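Local coordinates for protein tapirin (Caldicellulosiruptor hydrothermalis, PDB 6N2C) that probably binds cellulose through its beta-helical C-terminal domain, helping an extremely thermophilic bacterium adhere to plant biomass, and carries a zinc ion, at residues 471-485 / 510-522. Residues are numbered along the deposited sequence; the frame is centred on the assembly and turned at random.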
ATOM      1  N   ILE A 471     -16.755  23.120 -13.093  1.00 16.64           N
ATOM      2  CA  ILE A 471     -16.825  24.353 -12.340  1.00 17.23           C
ATOM      3  C   ILE A 471     -16.595  25.492 -13.361  1.00 19.06           C
ATOM      4  O   ILE A 471     -15.448  25.713 -13.768  1.00 17.64           O
ATOM      5  CB  ILE A 471     -15.758  24.441 -11.239  1.00 17.71           C
ATOM      6  CG1 ILE A 471     -15.887  23.313 -10.215  1.00 14.86           C
ATOM      7  CG2 ILE A 471     -15.789  25.765 -10.571  1.00 18.10           C
ATOM      8  CD1 ILE A 471     -14.665  23.165  -9.398  1.00 14.27           C
ATOM      9  N   VAL A 472     -17.693  26.174 -13.760  1.00 19.85           N
ATOM     10  CA  VAL A 472     -17.626  27.297 -14.736  1.00 22.36           C
ATOM     11  C   VAL A 472     -17.968  28.622 -14.091  1.00 24.67           C
ATOM     12  O   VAL A 472     -17.917  29.651 -14.749  1.00 25.10           O
ATOM     13  CB  VAL A 472     -18.500  26.988 -15.981  1.00 24.25           C
ATOM     14  CG1 VAL A 472     -18.015  25.700 -16.607  1.00 25.50           C
ATOM     15  CG2 VAL A 472     -19.985  26.887 -15.634  1.00 26.96           C
ATOM     16  N   GLU A 473     -18.362  28.589 -12.808  0.59 21.66           N
ATOM     17  CA  GLU A 473     -18.691  29.777 -12.014  0.59 23.66           C
ATOM     18  C   GLU A 473     -18.150  29.589 -10.624  0.59 23.70           C
ATOM     19  O   GLU A 473     -18.020  28.447 -10.150  0.59 23.62           O
ATOM     20  CB  GLU A 473     -20.236  29.998 -11.946  0.59 25.27           C
ATOM     21  CG  GLU A 473     -21.050  29.172 -10.943  0.59 25.46           C
ATOM     22  CD  GLU A 473     -22.536  29.605 -10.834  0.59 29.47           C
ATOM     23  OE1 GLU A 473     -22.956  30.527 -11.618  0.59 29.49           O
ATOM     24  OE2 GLU A 473     -23.285  29.044  -9.968  0.59 22.27           O
ATOM     25  N   ASP A 474     -17.853  30.688  -9.945  1.00 21.09           N
ATOM     26  CA  ASP A 474     -17.581  30.609  -8.535  1.00 21.84           C
ATOM     27  C   ASP A 474     -18.894  30.552  -7.713  1.00 22.33           C
ATOM     28  O   ASP A 474     -19.937  31.152  -8.123  1.00 21.48           O
ATOM     29  CB  ASP A 474     -16.807  31.835  -8.046  1.00 19.91           C
ATOM     30  CG  ASP A 474     -15.420  31.939  -8.634  1.00 25.91           C
ATOM     31  OD1 ASP A 474     -14.871  30.948  -9.200  1.00 22.28           O
ATOM     32  OD2 ASP A 474     -14.828  33.021  -8.482  1.00 28.41           O
ATOM     33  N   LYS A 475     -18.876  29.829  -6.576  1.00 19.99           N
ATOM     34  CA  LYS A 475     -20.060  29.801  -5.679  1.00 20.06           C
ATOM     35  C   LYS A 475     -19.467  30.018  -4.303  1.00 19.76           C
ATOM     36  O   LYS A 475     -18.775  29.139  -3.763  1.00 19.78           O
ATOM     37  CB  LYS A 475     -20.787  28.522  -5.819  1.00 18.44           C
ATOM     38  CG  LYS A 475     -22.072  28.321  -5.015  1.00 20.94           C
ATOM     39  CD  LYS A 475     -23.146  29.337  -5.448  1.00 20.90           C
ATOM     40  CE  LYS A 475     -24.471  28.913  -4.880  1.00 24.19           C
ATOM     41  NZ  LYS A 475     -25.443  29.987  -5.201  1.00 27.99           N
ATOM     42  N   LYS A 476     -19.745  31.183  -3.690  1.00 21.11           N
ATOM     43  CA  LYS A 476     -19.147  31.573  -2.445  1.00 20.45           C
ATOM     44  C   LYS A 476     -20.127  31.834  -1.249  1.00 18.07           C
ATOM     45  O   LYS A 476     -19.669  32.166  -0.159  1.00 19.23           O
ATOM     46  CB  LYS A 476     -18.407  32.885  -2.635  1.00 24.14           C
ATOM     47  CG  LYS A 476     -17.269  32.849  -3.677  1.00 29.74           C
ATOM     48  CD  LYS A 476     -16.452  34.152  -3.557  1.00 35.76           C
ATOM     49  CE  LYS A 476     -15.147  34.094  -4.334  1.00 47.64           C
ATOM     50  NZ  LYS A 476     -14.516  35.450  -4.438  1.00 54.79           N
ATOM     51  N   ASP A 477     -21.398  31.557  -1.438  1.00 19.30           N
ATOM     52  CA  ASP A 477     -22.402  31.898  -0.405  1.00 20.55           C
ATOM     53  C   ASP A 477     -23.022  30.710   0.317  1.00 18.97           C
ATOM     54  O   ASP A 477     -24.037  30.899   1.028  1.00 19.28           O
ATOM     55  CB  ASP A 477     -23.438  32.837  -1.000  1.00 21.59           C
ATOM     56  CG  ASP A 477     -24.249  32.241  -2.146  1.00 24.50           C
ATOM     57  OD1 ASP A 477     -24.022  31.125  -2.616  1.00 25.03           O
ATOM     58  OD2 ASP A 477     -25.222  32.903  -2.529  1.00 24.79           O
ATOM     59  N   ILE A 478     -22.437  29.501   0.153  1.00 16.18           N
ATOM     60  CA  ILE A 478     -22.918  28.284   0.775  1.00 18.16           C
ATOM     61  C   ILE A 478     -22.211  28.162   2.109  1.00 16.50           C
ATOM     62  O   ILE A 478     -21.390  27.318   2.306  1.00 16.13           O
ATOM     63  CB  ILE A 478     -22.831  27.059  -0.107  1.00 17.87           C
ATOM     64  CG1 ILE A 478     -23.564  27.311  -1.456  1.00 20.61           C
ATOM     65  CG2 ILE A 478     -23.543  25.860   0.540  1.00 16.71           C
ATOM     66  CD1 ILE A 478     -23.510  26.152  -2.415  1.00 21.31           C
ATOM     67  N   ASN A 479     -22.608  29.027   3.045  1.00 16.54           N
ATOM     68  CA  ASN A 479     -22.013  29.134   4.368  1.00 16.78           C
ATOM     69  C   ASN A 479     -23.092  28.960   5.436  1.00 18.87           C
ATOM     70  O   ASN A 479     -24.316  29.136   5.165  1.00 16.84           O
ATOM     71  CB  ASN A 479     -21.312  30.465   4.532  1.00 17.42           C
ATOM     72  CG  ASN A 479     -20.395  30.771   3.355  1.00 18.37           C
ATOM     73  OD1 ASN A 479     -19.519  29.966   3.051  1.00 17.64           O
ATOM     74  ND2 ASN A 479     -20.563  31.962   2.737  1.00 18.56           N
ATOM     75  N   GLY A 480     -22.649  28.615   6.627  1.00 16.63           N
ATOM     76  CA  GLY A 480     -23.614  28.417   7.721  1.00 18.37           C
ATOM     77  C   GLY A 480     -22.984  28.841   9.036  1.00 20.88           C
ATOM     78  O   GLY A 480     -21.851  29.397   9.088  1.00 19.56           O
ATOM     79  N   ALA A 481     -23.652  28.485  10.115  1.00 17.27           N
ATOM     80  CA  ALA A 481     -23.181  28.950  11.414  1.00 19.99           C
ATOM     81  C   ALA A 481     -21.805  28.339  11.715  1.00 20.89           C
ATOM     82  O   ALA A 481     -21.007  28.960  12.408  1.00 27.54           O
ATOM     83  CB  ALA A 481     -24.164  28.560  12.520  1.00 20.77           C
ATOM     84  N   ASN A 482     -21.612  27.073  11.377  1.00 19.31           N
ATOM     85  CA  ASN A 482     -20.357  26.365  11.728  1.00 20.62           C
ATOM     86  C   ASN A 482     -19.500  26.045  10.445  1.00 19.38           C
ATOM     87  O   ASN A 482     -18.734  25.068  10.504  1.00 20.11           O
ATOM     88  CB  ASN A 482     -20.603  25.093  12.530  1.00 19.90           C
ATOM     89  CG  ASN A 482     -21.491  24.045  11.809  1.00 22.00           C
ATOM     90  OD1 ASN A 482     -22.268  24.391  10.931  1.00 18.22           O
ATOM     91  ND2 ASN A 482     -21.494  22.811  12.288  1.00 20.30           N
ATOM     92  N   TYR A 483     -19.725  26.768   9.331  1.00 16.83           N
ATOM     93  CA  TYR A 483     -18.968  26.471   8.127  1.00 15.06           C
ATOM     94  C   TYR A 483     -18.916  27.522   7.070  1.00 17.56           C
ATOM     95  O   TYR A 483     -19.793  28.419   6.985  1.00 16.92           O
ATOM     96  CB  TYR A 483     -19.426  25.204   7.477  1.00 15.94           C
ATOM     97  CG  TYR A 483     -20.835  25.263   6.866  1.00 14.96           C
ATOM     98  CD1 TYR A 483     -21.017  25.532   5.494  1.00 13.96           C
ATOM     99  CD2 TYR A 483     -21.976  24.897   7.603  1.00 15.82           C
ATOM    100  CE1 TYR A 483     -22.300  25.527   4.901  1.00 14.48           C
ATOM    101  CE2 TYR A 483     -23.244  24.830   6.982  1.00 17.20           C
ATOM    102  CZ  TYR A 483     -23.416  25.200   5.665  1.00 18.45           C
ATOM    103  OH  TYR A 483     -24.686  25.073   5.052  1.00 17.66           O
ATOM    104  N   TYR A 484     -17.834  27.454   6.266  1.00 16.03           N
ATOM    105  CA  TYR A 484     -17.700  28.195   5.060  1.00 15.17           C
ATOM    106  C   TYR A 484     -17.349  27.269   3.930  1.00 15.05           C
ATOM    107  O   TYR A 484     -16.700  26.265   4.149  1.00 14.75           O
ATOM    108  CB  TYR A 484     -16.628  29.267   5.161  1.00 19.48           C
ATOM    109  CG  TYR A 484     -16.962  30.391   6.107  1.00 24.39           C
ATOM    110  CD1 TYR A 484     -16.607  30.309   7.451  1.00 23.45           C
ATOM    111  CD2 TYR A 484     -17.597  31.527   5.651  1.00 30.46           C
ATOM    112  CE1 TYR A 484     -16.896  31.337   8.317  1.00 28.31           C
ATOM    113  CE2 TYR A 484     -17.922  32.568   6.523  1.00 34.77           C
ATOM    114  CZ  TYR A 484     -17.547  32.472   7.852  1.00 35.13           C
ATOM    115  OH  TYR A 484     -17.846  33.484   8.718  1.00 47.98           O
ATOM    116  N   SER A 485     -17.888  27.561   2.756  0.53 16.04           N
ATOM    117  CA  SER A 485     -17.620  26.774   1.517  0.53 15.07           C
ATOM    118  C   SER A 485     -17.086  27.701   0.452  0.53 15.16           C
ATOM    119  O   SER A 485     -17.307  28.916   0.497  0.53 13.51           O
ATOM    120  CB  SER A 485     -18.856  26.053   0.984  0.53 17.03           C
ATOM    121  OG  SER A 485     -19.527  25.231   1.943  0.53 18.92           O
ATOM    122  N   SER A 510     -13.615  27.960  18.741  1.00 55.74           N
ATOM    123  CA  SER A 510     -14.391  28.647  17.673  1.00 57.23           C
ATOM    124  C   SER A 510     -14.021  28.255  16.191  1.00 54.04           C
ATOM    125  O   SER A 510     -14.350  28.999  15.242  1.00 52.52           O
ATOM    126  CB  SER A 510     -14.343  30.188  17.881  1.00 56.82           C
ATOM    127  OG  SER A 510     -13.027  30.722  17.752  1.00 65.64           O
ATOM    128  N   ASN A 511     -13.338  27.117  16.014  0.65 46.56           N
ATOM    129  CA  ASN A 511     -13.083  26.560  14.681  0.65 47.09           C
ATOM    130  C   ASN A 511     -14.406  26.286  13.893  0.65 45.52           C
ATOM    131  O   ASN A 511     -15.350  25.683  14.400  0.65 43.80           O
ATOM    132  CB  ASN A 511     -12.285  25.244  14.794  0.65 45.62           C
ATOM    133  CG  ASN A 511     -11.689  24.786  13.473  0.65 35.29           C
ATOM    134  OD1 ASN A 511     -10.616  25.237  13.111  0.65 39.22           O
ATOM    135  ND2 ASN A 511     -12.273  23.805  12.858  0.65 30.10           N
ATOM    136  N   VAL A 512     -14.439  26.760  12.651  1.00 39.51           N
ATOM    137  CA  VAL A 512     -15.489  26.449  11.734  1.00 28.62           C
ATOM    138  C   VAL A 512     -14.984  25.518  10.660  1.00 24.92           C
ATOM    139  O   VAL A 512     -13.798  25.529  10.284  1.00 22.59           O
ATOM    140  CB  VAL A 512     -16.073  27.698  11.085  1.00 34.83           C
ATOM    141  CG1 VAL A 512     -16.564  28.647  12.195  1.00 41.20           C
ATOM    142  CG2 VAL A 512     -15.105  28.432  10.181  1.00 29.36           C
ATOM    143  N   GLN A 513     -15.910  24.797  10.113  1.00 18.69           N
ATOM    144  CA  GLN A 513     -15.592  23.869   9.063  1.00 15.51           C
ATOM    145  C   GLN A 513     -15.327  24.579   7.788  1.00 15.51           C
ATOM    146  O   GLN A 513     -15.890  25.608   7.515  1.00 13.68           O
ATOM    147  CB  GLN A 513     -16.663  22.818   8.912  1.00 14.70           C
ATOM    148  CG  GLN A 513     -17.095  22.040  10.190  1.00 15.79           C
ATOM    149  CD  GLN A 513     -18.361  21.248  10.116  1.00 17.31           C
ATOM    150  OE1 GLN A 513     -19.124  21.373   9.133  1.00 18.35           O
ATOM    151  NE2 GLN A 513     -18.670  20.471  11.179  1.00 16.49           N
ATOM    152  N   ILE A 514     -14.478  23.944   6.953  1.00 14.32           N
ATOM    153  CA  ILE A 514     -14.012  24.550   5.717  1.00 14.39           C
ATOM    154  C   ILE A 514     -14.188  23.539   4.606  1.00 15.16           C
ATOM    155  O   ILE A 514     -13.667  22.443   4.703  1.00 14.93           O
ATOM    156  CB  ILE A 514     -12.542  24.997   5.825  1.00 16.39           C
ATOM    157  CG1 ILE A 514     -12.313  26.090   6.889  1.00 16.89           C
ATOM    158  CG2 ILE A 514     -12.008  25.462   4.488  1.00 17.83           C
ATOM    159  CD1 ILE A 514     -12.946  27.358   6.522  1.00 21.04           C
ATOM    160  N   PHE A 515     -14.873  23.942   3.532  1.00 13.80           N
ATOM    161  CA  PHE A 515     -15.075  23.058   2.386  1.00 14.42           C
ATOM    162  C   PHE A 515     -14.628  23.798   1.124  1.00 14.54           C
ATOM    163  O   PHE A 515     -15.228  24.821   0.756  1.00 15.10           O
ATOM    164  CB  PHE A 515     -16.566  22.655   2.300  1.00 14.94           C
ATOM    165  CG  PHE A 515     -17.031  21.971   3.503  1.00 13.53           C
ATOM    166  CD1 PHE A 515     -16.851  20.623   3.700  1.00 13.52           C
ATOM    167  CD2 PHE A 515     -17.623  22.727   4.552  1.00 13.98           C
ATOM    168  CE1 PHE A 515     -17.277  19.986   4.859  1.00 12.65           C
ATOM    169  CE2 PHE A 515     -17.997  22.098   5.691  1.00 12.82           C
ATOM    170  CZ  PHE A 515     -17.876  20.764   5.840  1.00 13.17           C
ATOM    171  N   VAL A 516     -13.595  23.269   0.477  1.00 14.14           N
ATOM    172  CA  VAL A 516     -13.012  23.857  -0.740  1.00 13.34           C
ATOM    173  C   VAL A 516     -13.050  22.901  -1.894  1.00 14.15           C
ATOM    174  O   VAL A 516     -12.573  21.765  -1.796  1.00 13.71           O
ATOM    175  CB  VAL A 516     -11.593  24.378  -0.473  1.00 15.09           C
ATOM    176  CG1 VAL A 516     -11.062  25.045  -1.728  1.00 16.39           C
ATOM    177  CG2 VAL A 516     -11.565  25.354   0.639  1.00 14.55           C
ATOM    178  N   ILE A 517     -13.653  23.325  -3.021  1.00 13.83           N
ATOM    179  CA  ILE A 517     -13.687  22.546  -4.222  1.00 14.32           C
ATOM    180  C   ILE A 517     -13.215  23.455  -5.352  1.00 16.44           C
ATOM    181  O   ILE A 517     -13.939  24.446  -5.640  1.00 13.50           O
ATOM    182  CB  ILE A 517     -15.065  22.003  -4.540  1.00 14.46           C
ATOM    183  CG1 ILE A 517     -15.620  21.129  -3.377  1.00 14.04           C
ATOM    184  CG2 ILE A 517     -14.977  21.129  -5.820  1.00 14.64           C
ATOM    185  CD1 ILE A 517     -16.407  21.955  -2.360  1.00 13.64           C
ATOM    186  N   THR A 518     -12.092  23.146  -5.990  1.00 14.71           N
ATOM    187  CA  THR A 518     -11.485  24.197  -6.856  1.00 14.81           C
ATOM    188  C   THR A 518     -10.769  23.658  -8.038  1.00 16.42           C
ATOM    189  O   THR A 518     -10.318  22.505  -8.032  1.00 16.04           O
ATOM    190  CB  THR A 518     -10.518  25.056  -6.083  1.00 13.97           C
ATOM    191  OG1 THR A 518      -9.968  26.080  -6.966  1.00 17.45           O
ATOM    192  CG2 THR A 518      -9.358  24.293  -5.492  1.00 15.52           C
ATOM    193  N   LYS A 519     -10.874  24.390  -9.170  1.00 17.16           N
ATOM    194  CA  LYS A 519     -10.096  24.036 -10.358  1.00 18.01           C
ATOM    195  C   LYS A 519      -8.633  24.397 -10.232  1.00 19.86           C
ATOM    196  O   LYS A 519      -7.810  23.933 -11.015  1.00 22.93           O
ATOM    197  CB  LYS A 519     -10.615  24.767 -11.567  1.00 20.54           C
ATOM    198  CG  LYS A 519     -11.918  24.320 -12.070  1.00 25.32           C
ATOM    199  CD  LYS A 519     -12.135  24.540 -13.627  1.00 26.79           C
ATOM    200  CE  LYS A 519     -12.268  25.991 -13.976  1.00 29.01           C
ATOM    201  NZ  LYS A 519     -12.980  26.207 -15.300  1.00 30.13           N
ATOM    202  N   SER A 520      -8.262  25.229  -9.291  1.00 19.30           N
ATOM    203  CA  SER A 520      -6.871  25.559  -8.954  1.00 21.28           C
ATOM    204  C   SER A 520      -6.275  24.442  -8.096  1.00 22.90           C
ATOM    205  O   SER A 520      -6.946  23.431  -7.823  1.00 17.35           O
ATOM    206  CB  SER A 520      -6.752  26.939  -8.210  1.00 24.21           C
ATOM    207  OG  SER A 520      -7.306  26.935  -6.880  1.00 22.86           O
ATOM    208  N   GLY A 521      -5.035  24.645  -7.676  1.00 20.63           N
ATOM    209  CA  GLY A 521      -4.546  23.929  -6.504  1.00 18.33           C
ATOM    210  C   GLY A 521      -5.002  24.592  -5.222  1.00 17.85           C
ATOM    211  O   GLY A 521      -5.738  25.570  -5.268  1.00 17.67           O
ATOM    212  N   ILE A 522      -4.611  24.030  -4.127  1.00 18.42           N
ATOM    213  CA  ILE A 522      -4.850  24.529  -2.781  1.00 19.39           C
ATOM    214  C   ILE A 522      -3.579  24.556  -2.023  1.00 21.33           C
ATOM    215  O   ILE A 522      -3.003  23.526  -1.768  1.00 19.47           O
ATOM    216  CB  ILE A 522      -5.897  23.728  -1.964  1.00 17.50           C
ATOM    217  CG1 ILE A 522      -7.246  23.725  -2.656  1.00 17.58           C
ATOM    218  CG2 ILE A 522      -6.040  24.331  -0.585  1.00 19.33           C
ATOM    219  CD1 ILE A 522      -8.281  22.726  -2.145  1.00 18.80           C
TER
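Phe515 receives Tyr483 at its ring edge, CB of the tyrosine lying 3.9 Å from CE2 and near the ring plane, with Gln513 OE1 also at that rim. The Tyr483 ring itself folds back over its own turn: with CG between backbone N and carbonyl carbon (chi1 68°), one face lies on Gly480 N and the Asn479 carbonyl carbon, while Asn482 OD1 sits at its edge. On the other side of the strands, Val512 CG2 meets the edge of Tyr484, 3.6 Å from CD1. Asn482 and Gln513 run side by side, their amide planes 37° apart. Between the two sets of side chains, parallel strand pairing runs through the hydrogen bonds Gln513 N to Asn482 O (2.9 Å), Tyr484 N to Gln513 O (3.0 Å) and Phe515 N to Tyr484 O. Farther along, Lys519 slides past Ile471, its bend at chi3 bringing NZ to donate a hydrogen bond to Ile471 O at 2.9 Å, almost in line with the carbonyl. An alanine in place of Lys519 would probably leave that carbonyl without this donor and thin the cover over Ile471. Strand 483-488 lies at one end of its beta-helix face, and strand 513-518 joins it to strand 534-537. Helix 494-500 packs on Tyr484 and Ile514, helix 557-565 covers Ser485 and Phe515, and Gln513 touches zinc ligand Asp532 on strand 530-532.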